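Local atomic coordinates of Iron(III) ABC transporter, periplasmic iron-compound-binding protein (Vibrio cholerae, PDB entry 3TEF), a protein that probably binds iron-loaded catecholate siderophores in the periplasm and hands them to an ABC transporter for iron uptake. Residues I25-L30 and G48-L53; D34-E39 and S265-T270; E73-Q78 and S97-T102; K91-L96 and T102-A107; K214-V219 and Q234-D239. All coordinates share one frame; numbering follows the deposited sequence.

Interaction 1: residues I25-L30 and G48-L53; sequences IGVGAL and GTPDYL
Pro50 meets Val27 across the contact and also lies on the flat ring of its neighbour Tyr52. Its CG sits 3.6 Å above one face of the Tyr52 ring, offset toward the rim. The Tyr52 hydroxyl bonds to Asn258 and, weakly, to Asp31 of helix 27-35. The tyrosine thus links the 48-53 loop to helix 257-262 and, weakly, to helix 27-35. Val27 and Pro50 reach toward each other tip to tip, with Val27 CG1 3.6 Å from Pro50 CD. The same methyl lies 3.8 Å from Leu53 CD1. Val27 CG1 is anti to the backbone N (chi1 -180°), and this turns it to the loop, where it meets both residues. Leu30, one turn further on, lies alongside Leu53 but points the other way, and its CG comes within 4.1 Å of Leu53 CD1. Leu53 CD1 therefore touches both helix residues. Val27, Leu30 and Leu53 are buried, and the contact is wholly apolar. Gly26 is the N-cap residue of the helix, and its O accepts from Leu30 N at 3.1 Å. Gly26 N bonds to Ser44. Strand 22-25, helix 27-35 and the parallel strand 42-43 form a beta-alpha-beta crossover of the periplasmic binding protein fold, and the 48-53 loop packs against the first turn of its helix.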
# COMPACT_ATOMS: atom_id res chain seq x y z
N ILE A 25 -1.65 11.84 -7.40
CA ILE A 25 -2.67 10.84 -7.66
C ILE A 25 -2.30 9.57 -6.89
O ILE A 25 -1.16 9.11 -6.97
CB ILE A 25 -2.78 10.54 -9.15
CG1 ILE A 25 -3.27 11.80 -9.88
CG2 ILE A 25 -3.76 9.40 -9.38
CD1 ILE A 25 -3.21 11.70 -11.39
N GLY A 26 -3.24 9.02 -6.13
CA GLY A 26 -2.96 7.83 -5.33
C GLY A 26 -2.92 8.16 -3.84
O GLY A 26 -2.33 9.16 -3.43
N VAL A 27 -3.51 7.29 -3.03
CA VAL A 27 -3.60 7.53 -1.59
C VAL A 27 -2.27 7.29 -0.89
O VAL A 27 -1.97 7.96 0.10
CB VAL A 27 -4.70 6.66 -0.96
CG1 VAL A 27 -4.79 6.91 0.56
CG2 VAL A 27 -6.03 6.92 -1.64
N GLY A 28 -1.47 6.36 -1.39
CA GLY A 28 -0.20 6.08 -0.76
C GLY A 28 0.77 7.23 -0.95
O GLY A 28 1.47 7.62 -0.00
N ALA A 29 0.81 7.76 -2.17
CA ALA A 29 1.61 8.94 -2.49
C ALA A 29 1.17 10.14 -1.65
O ALA A 29 1.99 10.84 -1.06
CB ALA A 29 1.51 9.26 -3.98
N LEU A 30 -0.14 10.36 -1.56
CA LEU A 30 -0.67 11.46 -0.76
C LEU A 30 -0.32 11.31 0.74
O LEU A 30 0.11 12.27 1.39
CB LEU A 30 -2.19 11.59 -0.98
CG LEU A 30 -2.88 12.77 -0.29
CD1 LEU A 30 -2.20 14.09 -0.62
CD2 LEU A 30 -4.34 12.82 -0.72
N GLY A 48 -13.16 6.25 -0.68
CA GLY A 48 -12.56 5.54 0.43
C GLY A 48 -11.34 6.20 1.07
O GLY A 48 -10.65 5.57 1.88
N THR A 49 -11.07 7.45 0.72
CA THR A 49 -9.95 8.17 1.32
C THR A 49 -9.97 8.05 2.86
O THR A 49 -11.03 8.22 3.48
CB THR A 49 -9.98 9.64 0.88
OG1 THR A 49 -9.67 9.71 -0.52
CG2 THR A 49 -8.98 10.47 1.66
N PRO A 50 -8.82 7.72 3.48
CA PRO A 50 -8.76 7.47 4.92
C PRO A 50 -8.90 8.75 5.73
O PRO A 50 -8.57 9.85 5.26
CB PRO A 50 -7.38 6.85 5.13
CG PRO A 50 -6.54 7.43 4.00
CD PRO A 50 -7.50 7.55 2.83
N ASP A 51 -9.39 8.61 6.96
CA ASP A 51 -9.58 9.77 7.82
C ASP A 51 -8.35 10.65 7.92
O ASP A 51 -8.48 11.87 7.92
CB ASP A 51 -10.00 9.33 9.22
CG ASP A 51 -11.47 8.98 9.30
OD1 ASP A 51 -12.20 9.26 8.32
OD2 ASP A 51 -11.89 8.44 10.34
N TYR A 52 -7.16 10.07 8.02
CA TYR A 52 -5.98 10.89 8.24
C TYR A 52 -5.64 11.82 7.07
O TYR A 52 -4.76 12.67 7.19
CB TYR A 52 -4.75 10.07 8.69
CG TYR A 52 -4.25 9.04 7.69
CD1 TYR A 52 -3.35 9.39 6.69
CD2 TYR A 52 -4.69 7.71 7.75
CE1 TYR A 52 -2.89 8.44 5.78
CE2 TYR A 52 -4.23 6.76 6.86
CZ TYR A 52 -3.34 7.14 5.87
OH TYR A 52 -2.89 6.19 4.98
N LEU A 53 -6.34 11.65 5.94
CA LEU A 53 -6.18 12.52 4.77
C LEU A 53 -7.48 13.27 4.43
O LEU A 53 -7.66 13.76 3.32
CB LEU A 53 -5.70 11.72 3.53
CG LEU A 53 -4.34 11.03 3.71
CD1 LEU A 53 -4.08 10.07 2.54
CD2 LEU A 53 -3.21 12.05 3.84

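Interaction 2: residues D34-E39 and S265-T270; sequences DSFGIE and SGVKAT
Val267 packs against Ser35 and Phe36, and the atoms of its side chain divide between them. CB lies 3.7 Å from Ser35 CB. CG1 stays with the same serine, 4.0 Å from Ser35 CB. CG2 goes to the aromatic ring and touches Phe36 CE2 at 3.6 Å, obliquely to the ring plane. The two side chains cross at about a right angle. Val267 CG2 is anti to the carbonyl carbon and CG1 anti to the backbone N (chi1 170°), and this splits the two methyls between phenylalanine and serine. Lys268 adds an outer layer. Its chain bends at chi2 (-56°) and curls over Ser35 OG, with CG 3.6 Å and CE 3.7 Å from that oxygen. These are contacts of carbon with oxygen; the hydroxyl bonds instead to Asp31 O in its own helix.

Both segments hold helix ends. Helix 27-35 closes in a Schellman motif with Gly37, at positive phi, as C-prime: Ile38 N bonds to Ile33 O, and Gly37 N reaches Asp34 O at 2.9 Å. Helix 267-279 starts after Gly266, the N-cap residue. Gly266 O accepts from Thr270 N and also from Thr270 OG1, the latter at 2.7 Å. Asp31 bonds through its carboxylate to the backbone N of Lys268 and Ala269. The chemistry is thus divided. Van der Waals contacts join the side chains of the two segments, while Asp31 supplies polar links between the helices, and its negative charge probably suits the start of helix 267-279.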
# COMPACT_ATOMS: atom_id res chain seq x y z
N ASP A 34 1.95 14.12 2.38
CA ASP A 34 1.41 14.88 3.50
C ASP A 34 2.18 14.62 4.80
O ASP A 34 2.47 15.55 5.55
CB ASP A 34 -0.08 14.59 3.68
CG ASP A 34 -0.66 15.32 4.86
OD1 ASP A 34 -0.97 16.52 4.72
OD2 ASP A 34 -0.80 14.69 5.92
N SER A 35 2.52 13.36 5.06
CA SER A 35 3.22 12.97 6.29
C SER A 35 4.56 13.70 6.45
O SER A 35 4.97 14.02 7.58
CB SER A 35 3.44 11.46 6.34
OG SER A 35 2.21 10.77 6.43
N PHE A 36 5.24 13.94 5.34
CA PHE A 36 6.53 14.61 5.35
C PHE A 36 6.39 16.14 5.24
O PHE A 36 7.38 16.86 5.11
CB PHE A 36 7.48 14.04 4.28
CG PHE A 36 8.07 12.70 4.65
CD1 PHE A 36 8.79 12.56 5.83
CD2 PHE A 36 7.91 11.60 3.83
CE1 PHE A 36 9.32 11.33 6.18
CE2 PHE A 36 8.43 10.37 4.17
CZ PHE A 36 9.15 10.23 5.34
N GLY A 37 5.15 16.62 5.31
CA GLY A 37 4.90 18.04 5.48
C GLY A 37 4.72 18.84 4.21
O GLY A 37 4.78 20.07 4.24
N ILE A 38 4.51 18.15 3.09
CA ILE A 38 4.31 18.83 1.81
C ILE A 38 2.82 18.96 1.50
O ILE A 38 2.06 18.02 1.72
CB ILE A 38 4.97 18.03 0.67
CG1 ILE A 38 6.47 17.82 0.94
CG2 ILE A 38 4.70 18.69 -0.68
CD1 ILE A 38 7.26 19.11 1.14
N GLU A 39 2.38 20.12 1.00
CA GLU A 39 0.97 20.31 0.69
C GLU A 39 0.75 20.45 -0.81
O GLU A 39 1.20 21.41 -1.41
CB GLU A 39 0.39 21.53 1.41
CG GLU A 39 -1.13 21.65 1.25
CD GLU A 39 -1.70 22.90 1.87
OE1 GLU A 39 -0.92 23.69 2.44
OE2 GLU A 39 -2.93 23.08 1.80
N SER A 265 2.66 2.00 0.24
CA SER A 265 3.91 2.65 0.61
C SER A 265 3.73 3.97 1.37
O SER A 265 4.69 4.73 1.54
CB SER A 265 4.84 2.81 -0.60
OG SER A 265 5.28 1.54 -1.07
N GLY A 266 2.53 4.24 1.87
CA GLY A 266 2.33 5.42 2.67
C GLY A 266 3.14 5.35 3.95
O GLY A 266 3.51 4.26 4.40
N VAL A 267 3.42 6.50 4.54
CA VAL A 267 4.05 6.53 5.87
C VAL A 267 3.09 6.03 6.96
O VAL A 267 3.40 5.06 7.67
CB VAL A 267 4.62 7.93 6.18
CG1 VAL A 267 5.06 8.04 7.65
CG2 VAL A 267 5.77 8.26 5.21
N LYS A 268 1.92 6.65 7.06
CA LYS A 268 0.92 6.21 8.04
C LYS A 268 0.49 4.79 7.73
O LYS A 268 0.26 3.99 8.64
CB LYS A 268 -0.30 7.13 8.03
CG LYS A 268 0.01 8.60 8.27
CD LYS A 268 0.75 8.81 9.55
CE LYS A 268 0.87 10.29 9.88
NZ LYS A 268 1.19 10.50 11.32
N ALA A 269 0.40 4.46 6.44
CA ALA A 269 0.01 3.13 6.03
C ALA A 269 0.98 2.09 6.56
O ALA A 269 0.57 1.06 7.11
CB ALA A 269 -0.09 3.06 4.49
N THR A 270 2.27 2.37 6.41
CA THR A 270 3.30 1.43 6.81
C THR A 270 3.32 1.30 8.32
O THR A 270 3.48 0.21 8.85
CB THR A 270 4.67 1.83 6.26
OG1 THR A 270 4.62 1.85 4.83
CG2 THR A 270 5.72 0.83 6.72

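Interaction 3: residues E73-Q78 and S97-T102; sequences ETIYTQ and SKIAPT
Tyr76, which meets Ile99 across the contact, sits on a helical turn where Glu73 O is gripped twice. Thr77 N and Thr77 OG1 both donate to that oxygen, each at 3.1 Å, and they reach it from opposite faces of its plane. The hydroxyl is tilted 34° from the carbonyl plane. The threonine hydroxyl is thus satisfied within its own helix. A similar local bond lies on the other side, where Thr102 OG1 donates to Ala100 O at 2.9 Å.

Ile99 carries the contact between the helices. With chi1 at -64°, its CG1 lies beside the backbone N and CG2 points anti to it, toward Tyr76. CG2 is the atom that does the touching. It lies 4.1 Å from Tyr76 CA and 4.3 Å from Tyr76 CD1, at the edge of the ring and near its plane. It also comes within 4.3 Å of Ile75 CG2. Ile75 is buried and continues inward to Ile83 of strand 82-85. Tyr76 is exposed.

The polar bonds stay inside each segment. Between these segments the touching falls to Ile99 CG2, by dispersion and without direction, while Leu96 of helix 93-99 packs on Ile75 beside it.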
# COMPACT_ATOMS: atom_id res chain seq x y z
N GLU A 73 -6.83 17.47 -18.24
CA GLU A 73 -7.14 18.88 -18.46
C GLU A 73 -6.95 19.70 -17.18
O GLU A 73 -6.31 20.75 -17.20
CB GLU A 73 -8.55 19.04 -19.03
CG GLU A 73 -8.76 18.28 -20.35
CD GLU A 73 -10.19 18.39 -20.89
OE1 GLU A 73 -11.04 19.02 -20.22
OE2 GLU A 73 -10.45 17.83 -21.98
N THR A 74 -7.47 19.21 -16.07
CA THR A 74 -7.35 19.94 -14.82
C THR A 74 -5.89 19.98 -14.37
O THR A 74 -5.40 21.01 -13.92
CB THR A 74 -8.23 19.33 -13.71
OG1 THR A 74 -9.60 19.46 -14.08
CG2 THR A 74 -7.99 20.05 -12.38
N ILE A 75 -5.20 18.86 -14.50
CA ILE A 75 -3.80 18.80 -14.12
C ILE A 75 -2.99 19.85 -14.88
O ILE A 75 -2.16 20.56 -14.30
CB ILE A 75 -3.23 17.39 -14.32
CG1 ILE A 75 -3.96 16.42 -13.37
CG2 ILE A 75 -1.72 17.37 -14.09
CD1 ILE A 75 -3.55 14.96 -13.49
N TYR A 76 -3.23 19.96 -16.19
CA TYR A 76 -2.52 20.94 -17.00
C TYR A 76 -2.80 22.36 -16.51
O TYR A 76 -1.89 23.19 -16.41
CB TYR A 76 -2.90 20.82 -18.47
CG TYR A 76 -2.18 21.82 -19.35
CD1 TYR A 76 -0.86 21.62 -19.72
CD2 TYR A 76 -2.81 22.98 -19.78
CE1 TYR A 76 -0.18 22.54 -20.51
CE2 TYR A 76 -2.14 23.90 -20.57
CZ TYR A 76 -0.84 23.68 -20.93
OH TYR A 76 -0.17 24.60 -21.72
N THR A 77 -4.06 22.62 -16.18
CA THR A 77 -4.48 23.92 -15.69
C THR A 77 -3.77 24.30 -14.38
O THR A 77 -3.49 25.47 -14.14
CB THR A 77 -5.99 23.95 -15.47
OG1 THR A 77 -6.65 23.76 -16.73
CG2 THR A 77 -6.42 25.28 -14.88
N GLN A 78 -3.48 23.30 -13.56
CA GLN A 78 -2.81 23.53 -12.28
C GLN A 78 -1.32 23.87 -12.38
O GLN A 78 -0.70 24.22 -11.38
CB GLN A 78 -3.04 22.35 -11.33
CG GLN A 78 -4.49 22.16 -10.95
CD GLN A 78 -4.99 23.31 -10.10
OE1 GLN A 78 -4.43 23.60 -9.04
NE2 GLN A 78 -6.03 23.99 -10.56
N SER A 97 3.72 12.55 -18.17
CA SER A 97 5.12 12.98 -18.24
C SER A 97 5.30 14.14 -19.22
O SER A 97 6.26 14.90 -19.13
CB SER A 97 6.06 11.81 -18.58
OG SER A 97 5.81 11.29 -19.88
N LYS A 98 4.35 14.30 -20.14
CA LYS A 98 4.39 15.42 -21.07
C LYS A 98 4.10 16.73 -20.38
O LYS A 98 4.62 17.78 -20.76
CB LYS A 98 3.40 15.22 -22.22
CG LYS A 98 3.79 14.11 -23.17
CD LYS A 98 2.86 14.10 -24.37
CE LYS A 98 1.43 13.84 -23.94
NZ LYS A 98 0.51 13.83 -25.12
N ILE A 99 3.26 16.67 -19.35
CA ILE A 99 2.74 17.86 -18.69
C ILE A 99 3.74 18.43 -17.71
O ILE A 99 3.93 19.65 -17.63
CB ILE A 99 1.41 17.56 -17.95
CG1 ILE A 99 0.33 17.15 -18.95
CG2 ILE A 99 0.94 18.77 -17.13
CD1 ILE A 99 -1.00 16.79 -18.29
N ALA A 100 4.39 17.54 -16.97
CA ALA A 100 5.40 17.94 -15.99
C ALA A 100 6.16 16.72 -15.55
O ALA A 100 5.69 15.60 -15.73
CB ALA A 100 4.72 18.62 -14.80
N PRO A 101 7.34 16.92 -14.96
CA PRO A 101 8.06 15.77 -14.40
C PRO A 101 7.12 14.97 -13.52
O PRO A 101 6.44 15.52 -12.64
CB PRO A 101 9.17 16.43 -13.58
CG PRO A 101 9.41 17.73 -14.30
CD PRO A 101 8.04 18.19 -14.72
N THR A 102 7.10 13.66 -13.76
CA THR A 102 6.20 12.75 -13.07
C THR A 102 7.01 11.62 -12.45
O THR A 102 7.96 11.11 -13.05
CB THR A 102 5.15 12.18 -14.06
OG1 THR A 102 4.38 13.26 -14.61
CG2 THR A 102 4.23 11.20 -13.37

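Interaction 4: residues K91-L96 and T102-A107; sequences KSYDEL and TIVFAA
Tyr93 and Thr102 run antiparallel alongside each other. The tyrosine leaves helix 93-99 with CG anti to the backbone N (chi1 -178°), and the ring runs along the start of strand 102-104. Thr102 CG2 lies 3.6 Å from Tyr93 CE1. Thr102 O is at the edge of the same ring, near its plane, and 3.1 Å from Tyr93 OH. Val104 crosses the ring obliquely, with its CG2 3.8 Å from Tyr93 CD1. One aromatic side chain thus spans two strand residues. A water bridges the Tyr93 hydroxyl and the backbone of Thr102. It accepts from Thr102 N at 2.9 Å and bonds to Tyr93 OH at 3.1 Å. Thr102 O has a firm partner in Thr13 OG1, from the hairpin strand 11-16. The tyrosine ring also meets His8 of that hairpin.

Leu96 packs at the other end. Its CB is 3.7 Å from Thr102 OG1. That hydroxyl lies close to Leu96 O, at most a weak bond, and its stronger partner is Ala100 O. The leucine side chain continues to Phe72 and Ile75 of helix 72-77 and to Ile85 of strand 82-85. Most of the touching residues are buried. Strand 82-85, helix 93-99 and strand 102-104 make a beta-alpha-beta unit, and this contact packs the helix on the last strand, at the edge of a four-stranded parallel sheet.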
# COMPACT_ATOMS: atom_id res chain seq x y z
N LYS A 91 -0.52 3.45 -15.98
CA LYS A 91 -0.70 3.32 -17.43
C LYS A 91 -0.77 4.69 -18.08
O LYS A 91 -0.61 4.82 -19.30
CB LYS A 91 -1.93 2.49 -17.79
CG LYS A 91 -1.90 1.05 -17.29
CD LYS A 91 -3.06 0.23 -17.86
CE LYS A 91 -4.41 0.93 -17.71
NZ LYS A 91 -4.85 1.14 -16.28
N SER A 92 -1.00 5.73 -17.27
CA SER A 92 -1.14 7.08 -17.80
C SER A 92 0.14 7.88 -17.67
O SER A 92 0.16 9.06 -17.96
CB SER A 92 -2.27 7.83 -17.09
OG SER A 92 -3.54 7.32 -17.47
N TYR A 93 1.20 7.22 -17.21
CA TYR A 93 2.46 7.91 -17.00
C TYR A 93 2.99 8.66 -18.22
O TYR A 93 3.49 9.78 -18.10
CB TYR A 93 3.53 6.92 -16.54
CG TYR A 93 4.86 7.57 -16.26
CD1 TYR A 93 5.13 8.13 -15.03
CD2 TYR A 93 5.85 7.60 -17.24
CE1 TYR A 93 6.36 8.72 -14.76
CE2 TYR A 93 7.08 8.19 -16.98
CZ TYR A 93 7.33 8.74 -15.75
OH TYR A 93 8.54 9.33 -15.47
N ASP A 94 2.91 8.04 -19.39
CA ASP A 94 3.50 8.65 -20.58
C ASP A 94 2.82 9.98 -20.86
O ASP A 94 3.50 10.96 -21.19
CB ASP A 94 3.44 7.72 -21.79
CG ASP A 94 2.03 7.23 -22.09
OD1 ASP A 94 1.17 7.21 -21.16
OD2 ASP A 94 1.77 6.87 -23.25
N GLU A 95 1.50 10.00 -20.72
CA GLU A 95 0.72 11.22 -20.94
C GLU A 95 1.02 12.28 -19.88
O GLU A 95 1.17 13.46 -20.20
CB GLU A 95 -0.77 10.90 -21.00
CG GLU A 95 -1.17 10.13 -22.24
CD GLU A 95 -1.11 11.00 -23.48
OE1 GLU A 95 -1.31 12.23 -23.34
OE2 GLU A 95 -0.86 10.47 -24.59
N LEU A 96 1.10 11.86 -18.62
CA LEU A 96 1.37 12.81 -17.54
C LEU A 96 2.79 13.37 -17.69
O LEU A 96 3.03 14.54 -17.38
CB LEU A 96 1.19 12.15 -16.17
CG LEU A 96 -0.21 11.70 -15.76
CD1 LEU A 96 -0.15 10.82 -14.50
CD2 LEU A 96 -1.16 12.90 -15.52
N THR A 102 7.10 13.66 -13.76
CA THR A 102 6.20 12.75 -13.07
C THR A 102 7.01 11.62 -12.45
O THR A 102 7.96 11.11 -13.05
CB THR A 102 5.15 12.18 -14.06
OG1 THR A 102 4.38 13.26 -14.61
CG2 THR A 102 4.23 11.20 -13.37
N ILE A 103 6.66 11.24 -11.23
CA ILE A 103 7.33 10.14 -10.55
C ILE A 103 6.30 9.16 -10.08
O ILE A 103 5.23 9.56 -9.59
CB ILE A 103 8.12 10.65 -9.34
CG1 ILE A 103 9.32 11.48 -9.79
CG2 ILE A 103 8.57 9.49 -8.44
CD1 ILE A 103 9.97 12.26 -8.64
N VAL A 104 6.61 7.87 -10.21
CA VAL A 104 5.74 6.83 -9.67
C VAL A 104 6.19 6.45 -8.27
O VAL A 104 7.38 6.28 -8.00
CB VAL A 104 5.68 5.59 -10.57
CG1 VAL A 104 4.91 4.47 -9.87
CG2 VAL A 104 5.05 5.93 -11.90
N PHE A 105 5.22 6.36 -7.36
CA PHE A 105 5.48 6.08 -5.95
C PHE A 105 4.81 4.75 -5.66
O PHE A 105 3.58 4.65 -5.64
CB PHE A 105 4.87 7.22 -5.09
CG PHE A 105 5.12 7.08 -3.60
CD1 PHE A 105 6.26 7.64 -3.02
CD2 PHE A 105 4.19 6.45 -2.78
CE1 PHE A 105 6.50 7.53 -1.66
CE2 PHE A 105 4.43 6.33 -1.40
CZ PHE A 105 5.58 6.88 -0.85
N ALA A 106 5.61 3.70 -5.48
CA ALA A 106 5.04 2.36 -5.42
C ALA A 106 5.99 1.34 -4.83
O ALA A 106 7.21 1.51 -4.89
CB ALA A 106 4.62 1.92 -6.86
N ALA A 107 5.41 0.28 -4.29
CA ALA A 107 6.18 -0.86 -3.78
C ALA A 107 6.50 -1.83 -4.91
O ALA A 107 5.77 -1.88 -5.90
CB ALA A 107 5.39 -1.58 -2.73
O HOH W 1 8.31 12.32 -16.08

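Interaction 5: residues K214-V219 and Q234-D239; sequences KTLLVV and QTFEND
Val218 of strand 215-220 and Phe236 at the end of helix 232-236 are nearest in backbone, yet their CA atoms are 9.2 Å apart, and side chains fill the gap. Leu216 and Val218, two apart, point to the same side of the strand, with CB directed to the helix end. Phe236 points back at the strand, its CG anti to the backbone N (chi1 -174°). Val218 CG2 makes the closest touch, 3.5 Å from Phe236 CE2, and Val218 CG1 lies over one face of the ring. Leu216 takes the edge: its CD2 lies in the ring plane, 3.9 Å from Phe236 CE2. The ring is thus met on a face by valine and at its rim by leucine. It also meets the ring of Phe205, with planes at about 60°, and touches Tyr254 and Ile208.

All three residues are buried. After Phe236 the chain turns sharply through an inverse gamma turn centred on Glu237. Asn238 then caps the next helix by accepting from Val241 N. Strand 215-220 pairs in parallel with strand 252-254, and helix 232-236 is part of the connection between them, a crossover of the second alpha/beta lobe of the periplasmic binding protein fold.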
# COMPACT_ATOMS: atom_id res chain seq x y z
N LYS A 214 -1.73 -21.59 10.12
CA LYS A 214 -1.54 -21.28 11.53
C LYS A 214 -1.94 -19.84 11.82
O LYS A 214 -2.43 -19.52 12.91
CB LYS A 214 -0.08 -21.51 11.94
CG LYS A 214 0.16 -22.72 12.83
CD LYS A 214 0.41 -23.99 12.01
CE LYS A 214 -0.86 -24.50 11.34
NZ LYS A 214 -0.56 -25.58 10.34
N THR A 215 -1.72 -18.98 10.84
CA THR A 215 -2.12 -17.58 10.93
C THR A 215 -2.88 -17.22 9.67
O THR A 215 -2.47 -17.59 8.56
CB THR A 215 -0.90 -16.66 11.06
OG1 THR A 215 -0.24 -16.91 12.31
CG2 THR A 215 -1.32 -15.20 10.99
N LEU A 216 -3.97 -16.49 9.84
CA LEU A 216 -4.82 -16.12 8.71
C LEU A 216 -4.97 -14.60 8.68
O LEU A 216 -5.52 -14.00 9.61
CB LEU A 216 -6.17 -16.82 8.84
CG LEU A 216 -7.21 -16.73 7.72
CD1 LEU A 216 -6.63 -17.13 6.37
CD2 LEU A 216 -8.40 -17.60 8.08
N LEU A 217 -4.47 -13.98 7.62
CA LEU A 217 -4.53 -12.53 7.47
C LEU A 217 -5.57 -12.20 6.41
O LEU A 217 -5.46 -12.64 5.26
CB LEU A 217 -3.18 -11.98 7.04
CG LEU A 217 -2.02 -12.47 7.91
CD1 LEU A 217 -0.66 -12.08 7.34
CD2 LEU A 217 -2.19 -11.92 9.32
N VAL A 218 -6.58 -11.43 6.79
CA VAL A 218 -7.72 -11.21 5.92
C VAL A 218 -7.81 -9.75 5.51
O VAL A 218 -7.74 -8.85 6.36
CB VAL A 218 -9.02 -11.60 6.64
CG1 VAL A 218 -10.24 -11.31 5.77
CG2 VAL A 218 -8.97 -13.07 7.05
N VAL A 219 -7.98 -9.52 4.21
CA VAL A 219 -8.15 -8.17 3.66
C VAL A 219 -9.57 -8.04 3.09
O VAL A 219 -9.93 -8.71 2.12
CB VAL A 219 -7.11 -7.90 2.52
CG1 VAL A 219 -7.31 -6.50 1.92
CG2 VAL A 219 -5.67 -8.06 3.04
N GLN A 234 -18.16 -11.09 10.85
CA GLN A 234 -19.41 -11.79 11.16
C GLN A 234 -19.70 -12.91 10.16
O GLN A 234 -20.13 -13.99 10.54
CB GLN A 234 -20.58 -10.80 11.21
CG GLN A 234 -21.95 -11.47 11.25
CD GLN A 234 -22.17 -12.32 12.49
OE1 GLN A 234 -21.49 -12.15 13.50
NE2 GLN A 234 -23.12 -13.25 12.42
N THR A 235 -19.43 -12.64 8.89
CA THR A 235 -19.74 -13.61 7.84
C THR A 235 -18.55 -14.51 7.50
O THR A 235 -18.74 -15.70 7.20
CB THR A 235 -20.25 -12.90 6.57
OG1 THR A 235 -19.42 -11.77 6.28
CG2 THR A 235 -21.68 -12.42 6.77
N PHE A 236 -17.35 -13.96 7.56
CA PHE A 236 -16.14 -14.70 7.21
C PHE A 236 -15.92 -15.88 8.14
O PHE A 236 -15.47 -16.95 7.72
CB PHE A 236 -14.91 -13.78 7.24
CG PHE A 236 -13.65 -14.44 6.77
CD1 PHE A 236 -13.42 -14.64 5.42
CD2 PHE A 236 -12.68 -14.85 7.67
CE1 PHE A 236 -12.26 -15.24 4.97
CE2 PHE A 236 -11.52 -15.45 7.23
CZ PHE A 236 -11.30 -15.65 5.89
N GLU A 237 -16.23 -15.68 9.41
CA GLU A 237 -15.98 -16.72 10.40
C GLU A 237 -17.14 -17.71 10.45
O GLU A 237 -17.92 -17.72 11.39
CB GLU A 237 -15.70 -16.10 11.76
CG GLU A 237 -14.63 -15.02 11.71
CD GLU A 237 -14.01 -14.74 13.05
OE1 GLU A 237 -14.71 -14.87 14.08
OE2 GLU A 237 -12.81 -14.39 13.08
N ASN A 238 -17.24 -18.52 9.40
CA ASN A 238 -18.24 -19.57 9.32
C ASN A 238 -17.69 -20.87 9.87
O ASN A 238 -16.61 -20.89 10.46
CB ASN A 238 -18.72 -19.75 7.88
CG ASN A 238 -17.57 -19.97 6.92
OD1 ASN A 238 -16.55 -20.57 7.27
ND2 ASN A 238 -17.73 -19.50 5.68
N ASP A 239 -18.42 -21.96 9.67
CA ASP A 239 -18.02 -23.26 10.20
C ASP A 239 -16.66 -23.74 9.69
O ASP A 239 -15.87 -24.31 10.45
CB ASP A 239 -19.09 -24.33 9.92
CG ASP A 239 -20.44 -23.98 10.52
OD1 ASP A 239 -20.59 -24.13 11.76
OD2 ASP A 239 -21.34 -23.56 9.77

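How the interactions relate
Interactions 1, 4 and 5 are buried, while 2 and 3 are only partly so. Interactions 1 and 2 share helix 27-35, one at its start and the other at its end, and touch where Tyr52 packs on Lys268. Interactions 3 and 4 share helix 93-99 and Thr102, and meet through Ile75 and Leu96. Phe105 of segment 102-107 bridges to Ala29 and to Ser265, linking interaction 4 with 1 and 2. Interaction 5 stands apart, its centre about 44 Å from that of interaction 3. Contacts 1, 3 and 5 are apolar between their segments. Interaction 4 adds a water, and interaction 2 is flanked by the bonds of Asp31.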